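Local structure of VIN1 (Oscarella pearsei, 6BFI) at residues V21-L26 / T41-G46; D293-C298 / Q327-L332; M525-K530 / K580-S585. The protein probably binds actin filaments and may play a role in cell-cell adhesion, as a member of the vinculin/alpha-catenin family of helical adhesion proteins. One frame throughout, in Å; residues are numbered along the deposited sequence.

Contact 1: V21-L26 / T41-G46; sequences VGQLVL and TPLVQG
Gln23 meets Leu43 through its first side-chain carbon: Gln23 CB lies 3.9 Å from Leu43 CD2, at the more exposed margin where helix 8-32 runs beside helix 41-59. A long polar side chain suits this margin, because its aliphatic root can touch a leucine at a partly exposed position. One residue on, Leu24 carries most of this segment's share of the contact. Its CG stands anti to the carbonyl carbon and beside the backbone N (chi1 -78°), which sends both methyls across to the second helix. Leu24 CD2 packs 3.7 Å from Leu43 CD2 and just as near Leu43 CB, since the two leucines slide past each other in opposite directions and lie alongside rather than end to end. With chi1 of Leu43 at -138°, away from a staggered value, its CD2 lies against Leu24 CD2 and CG. The other methyl of Leu24 works separately: Leu24 CD1 reaches Val44 CG2 at 3.9 Å, the two side chains crossing at about a right angle. The branched Leu24 thus fills the angle between two consecutive residues of the facing helix.

The short segments are antiparallel, inclined at 158°, with their axes 10.2 Å apart at closest approach; every atom touching across them is carbon, and no hydrogen bond links them. Val21 packs on Ala112 and Val115 of helix 102-145, and Val44 on Leu88 and Ala92 of helix 68-97, as expected in an antiparallel four-helix bundle of the vinculin head. In vertebrate vinculin a talin helix inserts into the corresponding N-terminal bundle, which for this protein is an inference from the family. Val25 and Leu26 turn instead to helix 718-745, consistent with a head-tail contact like that of closed vinculin.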
# COMPACT_ATOMS: atom_id res chain seq x y z
N VAL A 21 36.68 2.57 1.21
CA VAL A 21 37.22 2.09 -0.06
C VAL A 21 36.96 3.11 -1.16
O VAL A 21 37.85 3.43 -1.97
CB VAL A 21 36.61 0.72 -0.40
CG1 VAL A 21 36.66 0.46 -1.89
CG2 VAL A 21 37.34 -0.38 0.36
N GLY A 22 35.73 3.63 -1.21
CA GLY A 22 35.43 4.70 -2.15
C GLY A 22 36.38 5.87 -2.00
O GLY A 22 36.83 6.45 -2.99
N GLN A 23 36.71 6.23 -0.75
CA GLN A 23 37.68 7.30 -0.54
C GLN A 23 39.07 6.91 -1.04
O GLN A 23 39.83 7.78 -1.48
CB GLN A 23 37.72 7.70 0.93
CG GLN A 23 36.54 8.53 1.37
CD GLN A 23 36.85 9.39 2.58
OE1 GLN A 23 37.82 9.15 3.29
NE2 GLN A 23 36.03 10.41 2.81
N LEU A 24 39.41 5.62 -0.98
CA LEU A 24 40.68 5.18 -1.56
C LEU A 24 40.69 5.41 -3.07
O LEU A 24 41.69 5.90 -3.62
CB LEU A 24 40.93 3.71 -1.24
CG LEU A 24 41.43 3.40 0.16
CD1 LEU A 24 41.52 1.89 0.38
CD2 LEU A 24 42.79 4.06 0.39
N VAL A 25 39.60 5.07 -3.75
CA VAL A 25 39.52 5.33 -5.18
C VAL A 25 39.59 6.83 -5.47
O VAL A 25 40.28 7.27 -6.40
CB VAL A 25 38.24 4.69 -5.77
CG1 VAL A 25 38.10 5.04 -7.24
CG2 VAL A 25 38.27 3.19 -5.57
N LEU A 26 38.89 7.63 -4.66
CA LEU A 26 38.89 9.08 -4.87
C LEU A 26 40.28 9.67 -4.70
O LEU A 26 40.68 10.56 -5.46
CB LEU A 26 37.91 9.75 -3.91
CG LEU A 26 36.42 9.41 -4.03
CD1 LEU A 26 35.63 10.06 -2.90
CD2 LEU A 26 35.86 9.85 -5.38
N THR A 41 48.26 4.61 3.09
CA THR A 41 48.56 3.64 4.15
C THR A 41 47.60 3.70 5.33
O THR A 41 47.15 2.63 5.77
CB THR A 41 50.02 3.81 4.60
OG1 THR A 41 50.90 3.53 3.50
CG2 THR A 41 50.34 2.87 5.75
N PRO A 42 47.26 4.87 5.89
CA PRO A 42 46.34 4.85 7.04
C PRO A 42 44.96 4.28 6.72
O PRO A 42 44.44 3.45 7.48
CB PRO A 42 46.27 6.33 7.45
CG PRO A 42 46.66 7.09 6.23
CD PRO A 42 47.70 6.24 5.57
N LEU A 43 44.37 4.70 5.60
CA LEU A 43 43.05 4.20 5.23
C LEU A 43 43.08 2.69 4.99
O LEU A 43 42.17 1.97 5.42
CB LEU A 43 42.56 4.94 3.98
CG LEU A 43 41.09 5.37 3.93
CD1 LEU A 43 40.72 6.16 5.17
CD2 LEU A 43 40.84 6.20 2.68
N VAL A 44 44.13 2.21 4.33
CA VAL A 44 44.27 0.78 4.09
C VAL A 44 44.44 0.03 5.41
O VAL A 44 43.92 -1.08 5.58
CB VAL A 44 45.43 0.51 3.12
CG1 VAL A 44 45.77 -0.97 3.08
CG2 VAL A 44 45.09 1.02 1.73
N GLN A 45 45.15 0.63 6.36
CA GLN A 45 45.28 0.02 7.68
C GLN A 45 43.93 -0.07 8.37
O GLN A 45 43.62 -1.08 9.02
CB GLN A 45 46.27 0.80 8.54
CG GLN A 45 47.73 0.51 8.22
CD GLN A 45 48.68 1.26 9.13
OE1 GLN A 45 48.34 2.31 9.68
NE2 GLN A 45 49.88 0.72 9.31
N GLY A 46 43.10 0.97 8.25
CA GLY A 46 41.78 0.93 8.85
C GLY A 46 40.91 -0.16 8.26
O GLY A 46 40.32 -0.97 8.99

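Contact 2: D293-C298 / Q327-L332; sequences DAVRKC and QILKEL
Leu329 points into the angle between Val295 and Arg296: CD1 goes to Val295, while CD2 lies against Arg296 and also touches Val295 CG1. With Val295 the two side chains cross obliquely, and Val295 CG1 comes 3.7 Å from Leu329 CD1. Val295 has CG1 anti to its own amide nitrogen (chi1 173°), an arrangement common for valine in helices, and here that methyl is the one set against the leucine. Arg296 meets the same leucine differently. Its chain, extended from CG to NE, slides past Leu329 in the opposite direction, so that methylene and guanidinium both touch one methyl: Arg296 CG lies 3.6 Å from Leu329 CD2, and Arg296 CZ lies 3.8 Å from it. The methyl sits over the centre of the flat guanidinium, covering one face. The N-H groups lie at the rim, away from the methyl, and NH2 makes a salt bridge to Glu333, one helical turn beyond Leu329. Arginine suits this partly exposed place because the flat face of a guanidinium packs readily on a methyl while its N-H groups, in the plane, pair with a carboxylate, and Glu333 probably limits the turning of the planar group above the methyl. With an alanine here, Glu333 would probably be left without its positive mate and Leu329 CD2 would lose the plate that lies over it.

Leu329 is buried, its two methyls taken up by the valine and by the face of the arginine, and no hydrogen bond links the segments themselves. Helices 289-306 and 312-338 run in broadly opposing directions here. Val295 continues inward onto Ala278 and Leu282 of helix 268-283, while Ile328 and Leu332 pack on Ala353 and Leu349 of helix 344-375, making four successive helices that pack around a shared apolar interior.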
# COMPACT_ATOMS: atom_id res chain seq x y z
N ASP A 293 -6.91 10.59 -27.37
CA ASP A 293 -6.84 9.18 -26.97
C ASP A 293 -7.05 9.03 -25.47
O ASP A 293 -7.81 8.17 -25.02
CB ASP A 293 -5.50 8.58 -27.40
CG ASP A 293 -5.42 8.33 -28.90
OD1 ASP A 293 -6.49 8.17 -29.53
OD2 ASP A 293 -4.30 8.31 -29.44
N ALA A 294 -6.38 9.88 -24.68
CA ALA A 294 -6.58 9.84 -23.23
C ALA A 294 -8.04 10.13 -22.86
O ALA A 294 -8.61 9.48 -21.98
CB ALA A 294 -5.64 10.82 -22.54
N VAL A 295 -8.65 11.11 -23.54
CA VAL A 295 -10.05 11.43 -23.29
C VAL A 295 -10.93 10.23 -23.58
O VAL A 295 -11.86 9.92 -22.82
CB VAL A 295 -10.48 12.66 -24.11
CG1 VAL A 295 -11.97 12.89 -23.99
CG2 VAL A 295 -9.71 13.89 -23.66
N ARG A 296 -10.66 9.52 -24.68
CA ARG A 296 -11.45 8.34 -25.02
C ARG A 296 -11.26 7.24 -23.99
O ARG A 296 -12.22 6.52 -23.67
CB ARG A 296 -11.08 7.85 -26.42
CG ARG A 296 -11.62 8.76 -27.53
CD ARG A 296 -11.40 8.18 -28.92
NE ARG A 296 -12.28 8.80 -29.90
CZ ARG A 296 -11.99 9.90 -30.58
NH1 ARG A 296 -10.83 10.52 -30.39
NH2 ARG A 296 -12.87 10.39 -31.45
N LYS A 297 -10.05 7.11 -23.43
CA LYS A 297 -9.86 6.17 -22.33
C LYS A 297 -10.70 6.57 -21.12
O LYS A 297 -11.27 5.70 -20.44
CB LYS A 297 -8.38 6.08 -21.95
CG LYS A 297 -7.48 5.56 -23.05
CD LYS A 297 -6.11 5.20 -22.51
CE LYS A 297 -5.11 4.95 -23.63
NZ LYS A 297 -5.59 3.95 -24.61
N CYS A 298 -10.79 7.87 -20.84
CA CYS A 298 -11.62 8.32 -19.73
C CYS A 298 -13.09 8.02 -19.98
O CYS A 298 -13.83 7.67 -19.05
CB CYS A 298 -11.41 9.81 -19.48
SG CYS A 298 -9.75 10.22 -18.90
N GLN A 327 -19.58 13.08 -28.67
CA GLN A 327 -20.06 14.05 -29.66
C GLN A 327 -19.15 15.27 -29.71
O GLN A 327 -18.80 15.75 -30.80
CB GLN A 327 -21.50 14.45 -29.33
CG GLN A 327 -22.14 15.36 -30.37
CD GLN A 327 -22.34 14.66 -31.71
OE1 GLN A 327 -22.41 13.43 -31.78
NE2 GLN A 327 -22.45 15.45 -32.77
N ILE A 328 -18.76 15.80 -28.54
CA ILE A 328 -17.84 16.93 -28.51
C ILE A 328 -16.53 16.56 -29.20
O ILE A 328 -15.92 17.39 -29.90
CB ILE A 328 -17.61 17.39 -27.06
CG1 ILE A 328 -18.90 17.96 -26.47
CG2 ILE A 328 -16.50 18.44 -27.00
CD1 ILE A 328 -18.72 18.58 -25.10
N LEU A 329 -16.08 15.31 -29.03
CA LEU A 329 -14.84 14.89 -29.68
C LEU A 329 -14.99 14.87 -31.20
O LEU A 329 -14.09 15.32 -31.92
CB LEU A 329 -14.43 13.51 -29.17
CG LEU A 329 -13.33 13.50 -28.10
CD1 LEU A 329 -13.70 14.41 -26.94
CD2 LEU A 329 -13.06 12.08 -27.62
N LYS A 330 -16.12 14.36 -31.70
CA LYS A 330 -16.36 14.39 -33.13
C LYS A 330 -16.38 15.81 -33.67
O LYS A 330 -15.83 16.09 -34.74
CB LYS A 330 -17.67 13.67 -33.45
CG LYS A 330 -17.70 12.22 -32.99
CD LYS A 330 -19.12 11.75 -32.71
CE LYS A 330 -19.12 10.41 -32.00
NZ LYS A 330 -20.49 10.01 -31.57
N GLU A 331 -17.00 16.73 -32.92
CA GLU A 331 -17.03 18.13 -33.34
C GLU A 331 -15.62 18.73 -33.37
O GLU A 331 -15.27 19.47 -34.30
CB GLU A 331 -17.93 18.94 -32.41
CG GLU A 331 -19.41 18.58 -32.53
CD GLU A 331 -20.28 19.33 -31.53
OE1 GLU A 331 -20.01 19.24 -30.31
OE2 GLU A 331 -21.23 20.01 -31.97
N LEU A 332 -14.80 18.41 -32.37
CA LEU A 332 -13.43 18.91 -32.35
C LEU A 332 -12.62 18.37 -33.52
O LEU A 332 -11.83 19.09 -34.13
CB LEU A 332 -12.75 18.57 -31.03
CG LEU A 332 -13.01 19.52 -29.87
CD1 LEU A 332 -12.39 18.98 -28.59
CD2 LEU A 332 -12.48 20.91 -30.19

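Contact 3: M525-K530 / K580-S585; sequences MKLIAK and KAVVTS
Helix 524-550, bearing Leu527 and Ile528, runs broadly antiparallel to the last turn of helix 572-584, bearing Val582 and Val583. They are neighbours in a helical bundle of the vinculin family, and their backbones approach closely, with Ile528 CA 7.0 Å from Lys580 CA. The second helix is ending: Ser585 is the first residue to leave helical phi/psi, so the contact joins a continuing helix to the last turn of another.

Two pairs of apolar side chains do the touching, each crossing at about a right angle. In the inner pair Leu527 CD2 packs 3.6 Å from Val582 CG1 and 3.7 Å from Val582 CB, the methyl resting against one side of the valine. Leu527 gets there with CG anti to the backbone N (chi1 -176°). Both residues then reach the aromatic Phe595 of helix 589-615, and Val582 also touches Ile591, surroundings that suit apolar side chains. Leu527 meets Ala518 of helix 496-519 as well.

The outer pair is nearer solvent. Ile528 CG2 meets Val583 CG1 at 3.5 Å, a snug methyl-to-methyl approach. Ile528 holds CG1 between the backbone N and the carbonyl carbon (chi1 45°), an uncommon choice in a helix, and this leaves CG2, beside the N, as the branch that faces the valine. Beta-branched residues suit such a close helix pair, since their methyls spread near the backbone and bridge the short gap without a long chain.

In the last turn of the helix one polar group looks back toward its own backbone: Thr584 OG1 donates to Lys580 O at 2.9 Å, and Thr584 N reaches the same oxygen from the opposite face of the carbonyl plane.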
# COMPACT_ATOMS: atom_id res chain seq x y z
N MET A 525 -45.75 -3.54 9.11
CA MET A 525 -44.49 -4.17 8.75
C MET A 525 -43.68 -3.29 7.80
O MET A 525 -42.46 -3.17 7.93
CB MET A 525 -44.74 -5.54 8.13
CG MET A 525 -45.57 -6.48 9.00
SD MET A 525 -44.71 -6.98 10.51
CE MET A 525 -43.42 -8.02 9.83
N LYS A 526 -44.36 -2.66 6.84
CA LYS A 526 -43.71 -1.67 5.99
C LYS A 526 -43.15 -0.52 6.80
O LYS A 526 -42.09 0.03 6.47
CB LYS A 526 -44.69 -1.15 4.94
CG LYS A 526 -44.77 -1.99 3.67
CD LYS A 526 -43.58 -1.70 2.77
CE LYS A 526 -43.74 -2.38 1.42
NZ LYS A 526 -42.63 -2.02 0.49
N LEU A 527 -43.83 -0.13 7.88
CA LEU A 527 -43.39 1.01 8.67
C LEU A 527 -42.15 0.68 9.49
O LEU A 527 -41.22 1.49 9.57
CB LEU A 527 -44.51 1.51 9.58
CG LEU A 527 -44.16 2.77 10.36
CD1 LEU A 527 -44.12 3.99 9.44
CD2 LEU A 527 -45.14 2.99 11.49
N ILE A 528 -42.12 -0.49 10.13
CA ILE A 528 -40.93 -0.86 10.90
C ILE A 528 -39.77 -1.16 9.97
O ILE A 528 -38.61 -0.85 10.28
CB ILE A 528 -41.23 -2.05 11.84
CG1 ILE A 528 -42.01 -3.14 11.11
CG2 ILE A 528 -41.95 -1.58 13.08
CD1 ILE A 528 -42.41 -4.31 11.98
N ALA A 529 -40.04 -1.77 8.82
CA ALA A 529 -38.98 -2.05 7.86
C ALA A 529 -38.36 -0.76 7.35
O ALA A 529 -37.14 -0.57 7.40
CB ALA A 529 -39.52 -2.89 6.70
N LYS A 530 -39.20 0.16 6.86
CA LYS A 530 -38.69 1.42 6.32
C LYS A 530 -38.03 2.26 7.41
O LYS A 530 -36.99 2.89 7.17
CB LYS A 530 -39.83 2.19 5.65
CG LYS A 530 -39.38 3.12 4.54
CD LYS A 530 -38.50 2.40 3.54
CE LYS A 530 -38.82 2.79 2.11
NZ LYS A 530 -40.15 2.28 1.69
N LYS A 580 -42.34 2.17 16.62
CA LYS A 580 -42.94 1.03 17.33
C LYS A 580 -44.20 1.45 18.07
O LYS A 580 -45.17 0.69 18.13
CB LYS A 580 -41.92 0.43 18.30
CG LYS A 580 -40.68 -0.13 17.62
CD LYS A 580 -39.61 -0.52 18.63
CE LYS A 580 -38.37 -1.06 17.94
NZ LYS A 580 -37.26 -1.33 18.90
N ALA A 581 -44.22 2.66 18.62
CA ALA A 581 -45.44 3.18 19.22
C ALA A 581 -46.56 3.30 18.19
O ALA A 581 -47.74 3.17 18.54
CB ALA A 581 -45.17 4.53 19.88
N VAL A 582 -46.21 3.55 16.93
CA VAL A 582 -47.24 3.56 15.89
C VAL A 582 -47.73 2.15 15.61
O VAL A 582 -48.93 1.92 15.42
CB VAL A 582 -46.72 4.24 14.60
CG1 VAL A 582 -47.80 4.23 13.53
CG2 VAL A 582 -46.28 5.66 14.89
N VAL A 583 -46.82 1.16 15.60
CA VAL A 583 -47.28 -0.21 15.40
C VAL A 583 -48.13 -0.69 16.58
O VAL A 583 -48.93 -1.62 16.42
CB VAL A 583 -46.11 -1.18 15.15
CG1 VAL A 583 -44.95 -0.45 14.51
CG2 VAL A 583 -45.68 -1.89 16.43
N THR A 584 -47.98 -0.06 17.75
CA THR A 584 -48.83 -0.42 18.88
C THR A 584 -50.24 0.13 18.71
O THR A 584 -51.22 -0.60 18.88
CB THR A 584 -48.21 0.08 20.18
OG1 THR A 584 -46.83 -0.31 20.24
CG2 THR A 584 -48.94 -0.51 21.38
N SER A 585 -50.35 1.41 18.37
CA SER A 585 -51.64 2.08 18.14
C SER A 585 -51.61 2.69 16.74
O SER A 585 -51.30 3.88 16.58
CB SER A 585 -51.91 3.15 19.20
OG SER A 585 -52.00 2.58 20.49

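How the contacts relate
The three contacts follow one another along the chain, each closing before the next opens; all join helices of the vinculin family fold, and no two of the contacts touch. Contact 1 and contact 3 lie on opposite sides of the chain's centre, their centres 87 Å and their nearest atoms about 73 Å apart. Contact 2 is the least remote from the middle, with its centre 62 Å from that of contact 1 and 52 Å from that of contact 3; even its nearest atoms remain about 33 Å from contact 3. Each probably belongs to a different helical bundle of an elongated, largely helical molecule. Contact 1 lies against helix 718-745, toward the C-terminal end.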